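Local coordinates for metallo-beta-lactamase domain-containing protein (Enterococcus faecalis, PDB 2AZ4), which is of unknown function but carries a dizinc metallo-beta-lactamase fold and probably acts as a metal-dependent hydrolase, possibly an RNA exonuclease, at residues Pro47-Ile51 with Glu52-Asn56; Ala93-Asp96 with His97-Ile101; Lys114-Lys117 with Met118-Ser122; Ile131-Pro134 with Phe135-Lys138. All coordinates share one frame; numbering follows the deposited sequence.

Interaction 1. Residues Pro47-Ile51 with Glu52-Asn56; sequences PDDHI and ETLIN
The side chains of D48 and T53 meet at an angle, with carboxylate oxygen D48 OD1 accepting from T53 OG1 at 2.6 Å. Two donors grip this oxygen: the hydroxyl comes in on its syn side, while the backbone H50 N, at 3.0 Å, uses its anti side. The bend that makes this possible is at chi1 of D48, 64°, which tucks CG between the backbone N and the carbonyl carbon. With OD1 gripped on both its syn and anti sides, rotation of the carboxylate is probably restricted.

H50 and E52 instead run alongside each other in the same direction. H50 NE2 donates to E52 OE1 at 2.7 Å, and the oxygen sits at the ring edge, close to its plane. The carboxylate is turned 52° from the imidazole; the bond is bent, 133° at the hydrogen, although NE2 lies nearly in line with the C-O bond of OE1. A third pair, I51 and I55, also lies side by side one helical turn apart, CG1 to CG1 at 4.1 Å, with I51 packing on Y67 beyond. D49 OD2 is paired in charge with R99, at a modelled separation too short to be taken literally.

The backbone then settles into helix, L54 N bonding to H50 O and I55 N to I51 O at 2.7 Å. Together these features make an Asx turn at D48 leading into a helix N-terminus with H50 as the N-cap, at the start of helix 51-56.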
loop_
_atom_site.group_PDB
_atom_site.type_symbol
_atom_site.label_atom_id
_atom_site.label_comp_id
_atom_site.label_asym_id
_atom_site.label_seq_id
_atom_site.Cartn_x
_atom_site.Cartn_y
_atom_site.Cartn_z
ATOM N N PRO A 47 -8.712 17.860 -14.699
ATOM C CA PRO A 47 -10.153 17.654 -14.811
ATOM C C PRO A 47 -10.574 16.187 -14.912
ATOM O O PRO A 47 -11.764 15.884 -14.754
ATOM C CB PRO A 47 -10.511 18.387 -16.108
ATOM C CG PRO A 47 -9.280 18.309 -16.940
ATOM C CD PRO A 47 -8.133 18.371 -15.961
ATOM N N ASP A 48 -9.616 15.296 -15.176
ATOM C CA ASP A 48 -9.903 13.872 -15.440
ATOM C C ASP A 48 -8.636 12.997 -15.349
ATOM O O ASP A 48 -7.526 13.519 -15.216
ATOM C CB ASP A 48 -10.589 13.696 -16.809
ATOM C CG ASP A 48 -9.711 14.116 -17.976
ATOM O OD1 ASP A 48 -8.660 13.481 -18.226
ATOM O OD2 ASP A 48 -10.075 15.084 -18.683
ATOM N N ASP A 49 -8.825 11.676 -15.409
ATOM C CA ASP A 49 -7.739 10.685 -15.387
ATOM C C ASP A 49 -7.586 9.970 -16.724
ATOM O O ASP A 49 -7.005 8.874 -16.796
ATOM C CB ASP A 49 -8.006 9.633 -14.318
ATOM C CG ASP A 49 -7.601 10.085 -12.911
ATOM O OD1 ASP A 49 -6.661 10.884 -12.754
ATOM O OD2 ASP A 49 -8.212 9.605 -11.940
ATOM N N HIS A 50 -8.108 10.571 -17.786
ATOM C CA HIS A 50 -7.875 10.057 -19.140
ATOM C C HIS A 50 -6.367 9.875 -19.341
ATOM O O HIS A 50 -5.572 10.704 -18.884
ATOM C CB HIS A 50 -8.419 11.056 -20.166
ATOM C CG HIS A 50 -8.398 10.565 -21.579
ATOM N ND1 HIS A 50 -9.553 10.318 -22.296
ATOM C CD2 HIS A 50 -7.369 10.295 -22.419
ATOM C CE1 HIS A 50 -9.235 9.918 -23.516
ATOM N NE2 HIS A 50 -7.916 9.881 -23.611
ATOM N N ILE A 51 -5.979 8.795 -20.014
ATOM C CA ILE A 51 -4.561 8.516 -20.263
ATOM C C ILE A 51 -3.773 9.720 -20.835
ATOM O O ILE A 51 -2.682 10.031 -20.365
ATOM C CB ILE A 51 -4.352 7.208 -21.068
ATOM C CG1 ILE A 51 -2.863 6.803 -21.065
ATOM C CG2 ILE A 51 -4.993 7.294 -22.461
ATOM C CD1 ILE A 51 -2.631 5.373 -20.636
ATOM N N GLU A 52 -4.355 10.427 -21.796
ATOM C CA GLU A 52 -3.722 11.607 -22.407
ATOM C C GLU A 52 -3.434 12.705 -21.395
ATOM O O GLU A 52 -2.387 13.351 -21.439
ATOM C CB GLU A 52 -4.619 12.166 -23.512
ATOM C CG GLU A 52 -4.140 11.854 -24.922
ATOM C CD GLU A 52 -4.470 10.448 -25.376
ATOM O OE1 GLU A 52 -5.583 9.961 -25.057
ATOM O OE2 GLU A 52 -3.622 9.833 -26.073
ATOM N N THR A 53 -4.376 12.911 -20.487
ATOM C CA THR A 53 -4.253 13.912 -19.448
ATOM C C THR A 53 -3.091 13.539 -18.539
ATOM O O THR A 53 -2.256 14.384 -18.220
ATOM C CB THR A 53 -5.583 14.049 -18.664
ATOM O OG1 THR A 53 -6.635 14.351 -19.595
ATOM C CG2 THR A 53 -5.515 15.155 -17.624
ATOM N N LEU A 54 -3.037 12.263 -18.159
ATOM C CA LEU A 54 -1.972 11.738 -17.311
ATOM C C LEU A 54 -0.615 11.774 -18.012
ATOM O O LEU A 54 0.391 12.092 -17.391
ATOM C CB LEU A 54 -2.300 10.314 -16.815
ATOM C CG LEU A 54 -3.562 10.093 -15.952
ATOM C CD1 LEU A 54 -3.697 8.609 -15.631
ATOM C CD2 LEU A 54 -3.538 10.914 -14.680
ATOM N N ILE A 55 -0.605 11.460 -19.308
ATOM C CA ILE A 55 0.603 11.511 -20.115
ATOM C C ILE A 55 1.103 12.973 -20.192
ATOM O O ILE A 55 2.233 13.267 -19.779
ATOM C CB ILE A 55 0.360 10.878 -21.524
ATOM C CG1 ILE A 55 0.339 9.346 -21.415
ATOM C CG2 ILE A 55 1.423 11.319 -22.528
ATOM C CD1 ILE A 55 1.639 8.738 -20.933
ATOM N N ASN A 56 0.227 13.869 -20.655
ATOM C CA ASN A 56 0.524 15.305 -20.816
ATOM C C ASN A 56 1.009 15.979 -19.534
ATOM O O ASN A 56 1.766 16.933 -19.566
ATOM C CB ASN A 56 -0.709 16.049 -21.331
ATOM C CG ASN A 56 -1.033 15.735 -22.790
ATOM O OD1 ASN A 56 -0.266 15.074 -23.484
ATOM N ND2 ASN A 56 -2.176 16.222 -23.261
#

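Interaction 2. Residues Ala93-Asp96 with His97-Ile101; sequences AHLD and HSRMI. With ZN (zinc ion), chain D; ZN (zinc ion), chain C.
D96 and H97, neighbours in sequence, close on one zinc ion together: D96 OD2 binds it at 2.3 Å and H97 NE2 at 2.2 Å. The side chains run alongside with their planes 73° apart, and OD2 of D96 and NE2 of H97, 3.1 Å from each other, meet on the one zinc. A chi1 of 58° sets D96 CG between backbone N and carbonyl carbon, which carries the carboxylate to the metal beside H97. The second zinc takes H94 ND1 at 2.3 Å. Water 1 bridges the two metals and also donates to D96 OD1 at 2.5 Å; the aspartate thus holds a zinc with one oxygen and probably helps orient the bridging water with the other. D189, which binds both ions, H92 and H167 on the H94 zinc, and H404 on the D96 zinc complete the site, and H92, H94, D96 and H97 form the HxHxDH motif of metallo-beta-lactamases. H97 ND1 is held by D35.

Behind the ligands, the turn is tied by S98 OG donating to A93 O at 2.6 Å from 47° out of the carbonyl plane, and by H97 N to H94 O at 2.9 Å. Farther out the contact is aliphatic: L95 CD1 lies 3.6 Å from R99 CG, the two chains running alongside. R99 NH1 bonds to T38, and D49 is its charge partner.

Helix 95-98 belongs to the crossover between the parallel strands 85-89 and 110-113, and A93 and S98 pack on helix 114-123, with L120 touching both.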
loop_
_atom_site.group_PDB
_atom_site.type_symbol
_atom_site.label_atom_id
_atom_site.label_comp_id
_atom_site.label_asym_id
_atom_site.label_seq_id
_atom_site.Cartn_x
_atom_site.Cartn_y
_atom_site.Cartn_z
ATOM N N ALA A 93 -1.075 -3.437 -2.679
ATOM C CA ALA A 93 -2.322 -2.790 -3.085
ATOM C C ALA A 93 -2.386 -1.249 -3.016
ATOM O O ALA A 93 -3.239 -0.621 -3.686
ATOM C CB ALA A 93 -3.488 -3.395 -2.314
ATOM N N HIS A 94 -1.512 -0.644 -2.220
ATOM C CA HIS A 94 -1.566 0.801 -2.006
ATOM C C HIS A 94 -1.691 1.582 -3.305
ATOM O O HIS A 94 -1.130 1.201 -4.327
ATOM C CB HIS A 94 -0.389 1.285 -1.133
ATOM C CG HIS A 94 -0.560 0.954 0.317
ATOM N ND1 HIS A 94 0.487 0.933 1.210
ATOM C CD2 HIS A 94 -1.669 0.653 1.037
ATOM C CE1 HIS A 94 0.044 0.609 2.412
ATOM N NE2 HIS A 94 -1.262 0.434 2.338
ATOM N N LEU A 95 -2.455 2.666 -3.249
ATOM C CA LEU A 95 -2.822 3.455 -4.431
ATOM C C LEU A 95 -1.622 3.902 -5.302
ATOM O O LEU A 95 -1.691 3.874 -6.554
ATOM C CB LEU A 95 -3.611 4.693 -3.962
ATOM C CG LEU A 95 -4.366 5.547 -4.983
ATOM C CD1 LEU A 95 -5.471 4.739 -5.696
ATOM C CD2 LEU A 95 -4.934 6.815 -4.316
ATOM N N ASP A 96 -0.545 4.306 -4.617
ATOM C CA ASP A 96 0.668 4.844 -5.251
ATOM C C ASP A 96 1.481 3.763 -5.964
ATOM O O ASP A 96 2.471 4.070 -6.634
ATOM C CB ASP A 96 1.522 5.662 -4.251
ATOM C CG ASP A 96 1.944 4.855 -3.014
ATOM O OD1 ASP A 96 1.067 4.194 -2.389
ATOM O OD2 ASP A 96 3.152 4.890 -2.645
ATOM N N HIS A 97 1.031 2.510 -5.827
ATOM C CA HIS A 97 1.568 1.356 -6.549
ATOM C C HIS A 97 0.582 0.712 -7.520
ATOM O O HIS A 97 1.000 -0.012 -8.417
ATOM C CB HIS A 97 2.103 0.315 -5.549
ATOM C CG HIS A 97 3.100 0.897 -4.588
ATOM N ND1 HIS A 97 4.464 0.761 -4.758
ATOM C CD2 HIS A 97 2.938 1.716 -3.520
ATOM C CE1 HIS A 97 5.094 1.443 -3.818
ATOM N NE2 HIS A 97 4.193 2.016 -3.041
ATOM N N SER A 98 -0.717 0.942 -7.341
ATOM C CA SER A 98 -1.746 0.164 -8.095
ATOM C C SER A 98 -2.708 0.991 -8.976
ATOM O O SER A 98 -3.444 0.439 -9.824
ATOM C CB SER A 98 -2.579 -0.673 -7.103
ATOM O OG SER A 98 -3.294 0.177 -6.185
ATOM N N ARG A 99 -2.688 2.312 -8.778
ATOM C CA ARG A 99 -3.787 3.172 -9.224
ATOM C C ARG A 99 -4.203 2.976 -10.684
ATOM O O ARG A 99 -5.380 3.097 -11.006
ATOM C CB ARG A 99 -3.462 4.638 -8.978
ATOM C CG ARG A 99 -4.642 5.551 -9.120
ATOM C CD ARG A 99 -4.330 6.988 -8.756
ATOM N NE ARG A 99 -5.533 7.700 -9.118
ATOM C CZ ARG A 99 -5.633 8.658 -10.021
ATOM N NH1 ARG A 99 -4.567 9.176 -10.634
ATOM N NH2 ARG A 99 -6.832 9.138 -10.244
ATOM N N MET A 100 -3.257 2.699 -11.574
ATOM C CA MET A 100 -3.615 2.606 -12.984
ATOM C C MET A 100 -3.691 1.205 -13.577
ATOM O O MET A 100 -3.670 1.074 -14.808
ATOM C CB MET A 100 -2.742 3.542 -13.867
ATOM C CG MET A 100 -1.290 3.113 -14.091
ATOM S SD MET A 100 -0.451 4.028 -15.428
ATOM C CE MET A 100 1.185 3.293 -15.292
ATOM N N ILE A 101 -3.804 0.155 -12.750
ATOM C CA ILE A 101 -3.762 -1.202 -13.328
ATOM C C ILE A 101 -4.860 -1.423 -14.401
ATOM O O ILE A 101 -4.666 -2.209 -15.330
ATOM C CB ILE A 101 -3.784 -2.352 -12.285
ATOM C CG1 ILE A 101 -5.038 -2.262 -11.385
ATOM C CG2 ILE A 101 -2.454 -2.381 -11.478
ATOM C CD1 ILE A 101 -5.327 -3.564 -10.694
HETATM ZN ZN ZN D . 4.412 3.408 -1.397
HETATM ZN ZN ZN C . 2.743 1.152 0.717
HETATM O O HOH W 1 2.257 2.991 -0.596
HETATM O O HOH W 2 2.844 3.014 1.873
HETATM O O HOH W 3 4.300 4.834 0.455
#

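Interaction 3. Residues Lys114-Lys117 with Met118-Ser122; sequences KETK and MILNS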
loop_
_atom_site.group_PDB
_atom_site.type_symbol
_atom_site.label_atom_id
_atom_site.label_comp_id
_atom_site.label_asym_id
_atom_site.label_seq_id
_atom_site.Cartn_x
_atom_site.Cartn_y
_atom_site.Cartn_z
ATOM N N LYS A 114 -1.609 -13.339 -3.964
ATOM C CA LYS A 114 -3.064 -13.516 -3.929
ATOM C C LYS A 114 -3.802 -12.613 -2.926
ATOM O O LYS A 114 -4.904 -12.154 -3.226
ATOM C CB LYS A 114 -3.449 -15.005 -3.765
ATOM C CG LYS A 114 -3.134 -15.612 -2.422
ATOM C CD LYS A 114 -3.314 -17.143 -2.439
ATOM C CE LYS A 114 -2.889 -17.790 -1.110
ATOM N NZ LYS A 114 -1.390 -17.718 -0.904
ATOM N N GLU A 115 -3.194 -12.326 -1.777
ATOM C CA GLU A 115 -3.804 -11.453 -0.777
ATOM C C GLU A 115 -3.925 -9.996 -1.264
ATOM O O GLU A 115 -4.934 -9.338 -1.024
ATOM C CB GLU A 115 -3.036 -11.510 0.558
ATOM C CG GLU A 115 -3.016 -12.927 1.181
ATOM C CD GLU A 115 -1.902 -13.815 0.634
ATOM O OE1 GLU A 115 -1.129 -13.369 -0.259
ATOM O OE2 GLU A 115 -1.805 -14.980 1.091
ATOM N N THR A 116 -2.897 -9.507 -1.958
ATOM C CA THR A 116 -2.969 -8.192 -2.588
ATOM C C THR A 116 -4.162 -8.094 -3.549
ATOM O O THR A 116 -4.866 -7.066 -3.599
ATOM C CB THR A 116 -1.663 -7.876 -3.341
ATOM O OG1 THR A 116 -0.610 -7.656 -2.379
ATOM C CG2 THR A 116 -1.845 -6.611 -4.214
ATOM N N LYS A 117 -4.359 -9.149 -4.338
ATOM C CA LYS A 117 -5.514 -9.210 -5.242
ATOM C C LYS A 117 -6.871 -9.094 -4.493
ATOM O O LYS A 117 -7.752 -8.321 -4.913
ATOM C CB LYS A 117 -5.430 -10.477 -6.104
ATOM C CG LYS A 117 -6.599 -10.678 -7.072
ATOM C CD LYS A 117 -6.499 -12.037 -7.729
ATOM C CE LYS A 117 -7.785 -12.324 -8.492
ATOM N NZ LYS A 117 -7.681 -13.493 -9.416
ATOM N N MET A 118 -7.024 -9.850 -3.393
ATOM C CA MET A 118 -8.194 -9.751 -2.509
ATOM C C MET A 118 -8.411 -8.333 -1.986
ATOM O O MET A 118 -9.526 -7.802 -2.075
ATOM C CB MET A 118 -8.063 -10.674 -1.287
ATOM C CG MET A 118 -8.142 -12.146 -1.603
ATOM S SD MET A 118 -7.865 -13.285 -0.209
ATOM C CE MET A 118 -8.656 -14.577 -1.076
ATOM N N ILE A 119 -7.361 -7.769 -1.371
ATOM C CA ILE A 119 -7.378 -6.391 -0.835
ATOM C C ILE A 119 -7.854 -5.371 -1.878
ATOM O O ILE A 119 -8.779 -4.593 -1.643
ATOM C CB ILE A 119 -5.964 -5.999 -0.251
ATOM C CG1 ILE A 119 -5.584 -6.880 0.950
ATOM C CG2 ILE A 119 -5.873 -4.517 0.149
ATOM C CD1 ILE A 119 -6.670 -6.998 1.984
ATOM N N LEU A 120 -7.222 -5.402 -3.041
ATOM C CA LEU A 120 -7.437 -4.424 -4.083
ATOM C C LEU A 120 -8.880 -4.478 -4.563
ATOM O O LEU A 120 -9.532 -3.434 -4.718
ATOM C CB LEU A 120 -6.490 -4.737 -5.238
ATOM C CG LEU A 120 -5.838 -3.680 -6.115
ATOM C CD1 LEU A 120 -5.642 -2.309 -5.428
ATOM C CD2 LEU A 120 -4.517 -4.249 -6.614
ATOM N N ASN A 121 -9.379 -5.696 -4.782
ATOM C CA ASN A 121 -10.737 -5.874 -5.272
ATOM C C ASN A 121 -11.769 -5.321 -4.272
ATOM O O ASN A 121 -12.826 -4.845 -4.668
ATOM C CB ASN A 121 -11.011 -7.340 -5.620
ATOM C CG ASN A 121 -10.648 -7.667 -7.049
ATOM O OD1 ASN A 121 -9.601 -8.221 -7.317
ATOM N ND2 ASN A 121 -11.499 -7.282 -7.977
ATOM N N SER A 122 -11.430 -5.375 -2.986
ATOM C CA SER A 122 -12.242 -4.788 -1.924
ATOM C C SER A 122 -12.068 -3.267 -1.844
ATOM O O SER A 122 -13.060 -2.529 -1.773
ATOM C CB SER A 122 -11.882 -5.427 -0.584
ATOM O OG SER A 122 -12.553 -4.793 0.484
#
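I119 N reaches back one turn to E115 O at 2.9 Å, with an N-H path that is practically straight (178°). It is one of the alpha-helical i to i+4 bonds of helix 114-123, which connects strand 110-113 to strand 145-147 in a beta-alpha-beta unit. L120 N repeats the pattern to T116 O at 2.9 Å, as do M118 N to K114 O and N121 N to K117 O at slightly greater length.

Carbonyls along the helix meet carbon as well as nitrogen. I119 CG1 comes within 3.2 Å of E115 O, brought there because chi1 of -64° sets this branch beside its own backbone N and hence over the preceding turn. L120 CB likewise lies 3.3 Å from T116 O. T116, I119 and L120 are buried: T116 packs close to the zinc ligand H92, I119 meets L288 of helix 283-293, and L120 meets L90. T116 and L120 also touch each other, with CG2 of the first 4.3 Å from CD2 of the second.

Elsewhere round the helix the side chains are longer and partly exposed. M118 runs straight beyond CG and lies on E291 and V292 of helix 283-293. K117 stretches out fully and delivers NZ to the carbonyl oxygen of M144. At the helix start the chain of K114 is extended through chi2 and chi3 and then turns at its last torsion, chi4 -69°, to bring NZ to its neighbour, where it forms a salt bridge with E115 OE2 at 3.4 Å, the hydrogen bond within it weak.

Interaction 4. Residues Ile131-Pro134 with Phe135-Lys138; sequences IPSP and FEEK
F135 folds back over the peptide it follows, and its side chain can be traced atom by atom against P134 and S133. CB begins beside P134 C, and CG lies 3.5 Å from that same carbon, so the ring covers the peptide with one face. A chi1 of -40°, with CG beside the backbone N, turns the ring back in this direction. CD1 too stays close to P134 C. Farther out on the other side, CD2 passes S133 OG at 3.4 Å and CE2 touches P134 CD at 3.7 Å. The ring centre receives P134 CB at 4.3 Å, only 7° off the normal, in a CH-pi contact over the face. R70 touches the phenyl group from another loop, and L71 touches P134.

The backbone beneath is held twice by S133. Its OG, anti to the backbone N, accepts from F135 N at 3.2 Å, and its carbonyl O accepts from E136 N, also at 3.2 Å. The E136 donor rises 59° out of the carbonyl plane. Two waters then stitch the arms of the loop together: water 4 accepts from S133 N at 2.9 Å and donates to E137 O, while water 5 donates to S133 O and to E136 O at 2.6 Å. At the far end of the loop P132 CB lies against K138 O.

This surface loop between helix 114-123 and strand 145-147 therefore combines an ST turn with a type I beta turn from S133 to E136, both begun by one serine.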
loop_
_atom_site.group_PDB
_atom_site.type_symbol
_atom_site.label_atom_id
_atom_site.label_comp_id
_atom_site.label_asym_id
_atom_site.label_seq_id
_atom_site.Cartn_x
_atom_site.Cartn_y
_atom_site.Cartn_z
ATOM N N ILE A 131 -8.437 3.921 -11.109
ATOM C CA ILE A 131 -8.956 4.524 -12.330
ATOM C C ILE A 131 -9.794 3.465 -13.069
ATOM O O ILE A 131 -9.293 2.378 -13.326
ATOM C CB ILE A 131 -7.810 4.994 -13.240
ATOM C CG1 ILE A 131 -7.066 6.184 -12.630
ATOM C CG2 ILE A 131 -8.330 5.362 -14.618
ATOM C CD1 ILE A 131 -5.664 6.404 -13.256
ATOM N N PRO A 132 -11.066 3.771 -13.387
ATOM C CA PRO A 132 -11.885 2.787 -14.096
ATOM C C PRO A 132 -11.421 2.604 -15.522
ATOM O O PRO A 132 -10.920 3.555 -16.126
ATOM C CB PRO A 132 -13.285 3.431 -14.127
ATOM C CG PRO A 132 -13.231 4.596 -13.194
ATOM C CD PRO A 132 -11.811 5.015 -13.107
ATOM N N SER A 133 -11.588 1.407 -16.068
ATOM C CA SER A 133 -11.439 1.245 -17.491
ATOM C C SER A 133 -12.665 1.876 -18.162
ATOM O O SER A 133 -13.788 1.582 -17.757
ATOM C CB SER A 133 -11.401 -0.231 -17.857
ATOM O OG SER A 133 -11.388 -0.352 -19.272
ATOM N N PRO A 134 -12.474 2.690 -19.220
ATOM C CA PRO A 134 -13.677 3.259 -19.876
ATOM C C PRO A 134 -14.514 2.197 -20.605
ATOM O O PRO A 134 -15.602 2.508 -21.117
ATOM C CB PRO A 134 -13.094 4.267 -20.883
ATOM C CG PRO A 134 -11.636 4.372 -20.561
ATOM C CD PRO A 134 -11.235 3.114 -19.897
ATOM N N PHE A 135 -14.029 0.954 -20.626
ATOM C CA PHE A 135 -14.715 -0.145 -21.319
ATOM C C PHE A 135 -15.363 -1.155 -20.394
ATOM O O PHE A 135 -15.787 -2.224 -20.825
ATOM C CB PHE A 135 -13.748 -0.810 -22.299
ATOM C CG PHE A 135 -12.891 0.180 -23.008
ATOM C CD1 PHE A 135 -13.410 0.933 -24.053
ATOM C CD2 PHE A 135 -11.598 0.433 -22.573
ATOM C CE1 PHE A 135 -12.634 1.902 -24.687
ATOM C CE2 PHE A 135 -10.819 1.396 -23.198
ATOM C CZ PHE A 135 -11.337 2.125 -24.256
ATOM N N GLU A 136 -15.482 -0.800 -19.119
ATOM C CA GLU A 136 -16.125 -1.665 -18.144
ATOM C C GLU A 136 -16.895 -0.845 -17.111
ATOM O O GLU A 136 -16.822 0.383 -17.118
ATOM C CB GLU A 136 -15.090 -2.563 -17.465
ATOM C CG GLU A 136 -15.161 -4.014 -17.939
ATOM C CD GLU A 136 -14.152 -4.309 -18.989
ATOM O OE1 GLU A 136 -14.110 -5.451 -19.466
ATOM O OE2 GLU A 136 -13.390 -3.388 -19.346
ATOM N N GLU A 137 -17.620 -1.533 -16.227
ATOM C CA GLU A 137 -18.334 -0.903 -15.128
ATOM C C GLU A 137 -17.336 -0.166 -14.249
ATOM O O GLU A 137 -16.154 -0.545 -14.197
ATOM C CB GLU A 137 -19.094 -1.962 -14.318
ATOM C CG GLU A 137 -20.566 -1.639 -14.074
ATOM C CD GLU A 137 -21.401 -1.734 -15.346
ATOM O OE1 GLU A 137 -21.822 -2.856 -15.696
ATOM O OE2 GLU A 137 -21.640 -0.687 -15.992
ATOM N N LYS A 138 -17.801 0.890 -13.575
ATOM C CA LYS A 138 -16.910 1.771 -12.823
ATOM C C LYS A 138 -16.106 1.010 -11.763
ATOM O O LYS A 138 -14.933 1.319 -11.523
ATOM C CB LYS A 138 -17.684 2.938 -12.203
ATOM C CG LYS A 138 -16.872 3.795 -11.235
ATOM C CD LYS A 138 -17.615 5.079 -10.843
ATOM C CE LYS A 138 -16.874 5.812 -9.727
ATOM N NZ LYS A 138 -17.361 7.221 -9.529
HETATM O O HOH W 4 -13.217 -0.228 -14.379
HETATM O O HOH W 5 -15.882 2.715 -16.311
#

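Interaction 2 is the hub, since it alone of the four supplies zinc ligands. Interaction 3 lies against it, centres 12 Å apart: L120 CD1 is 3.4 Å from A93 O, and I119 CG2 is 3.6 Å from A93 CB, so helix 114-123 packs against the metal-binding turn, the side chain of T116 about 10 Å from a zinc ion. Interaction 1 meets interaction 2 through a salt bridge modelled implausibly close, at 2.2 Å between D49 OD2 and R99 NH2. The R99 carbonyl probably bonds to I131 N of interaction 4. I131 also packs on L54, CD1 to CD1 at 3.8 Å, closing a triangle of interactions 1, 2 and 4. Interaction 3 touches neither 1 nor 4.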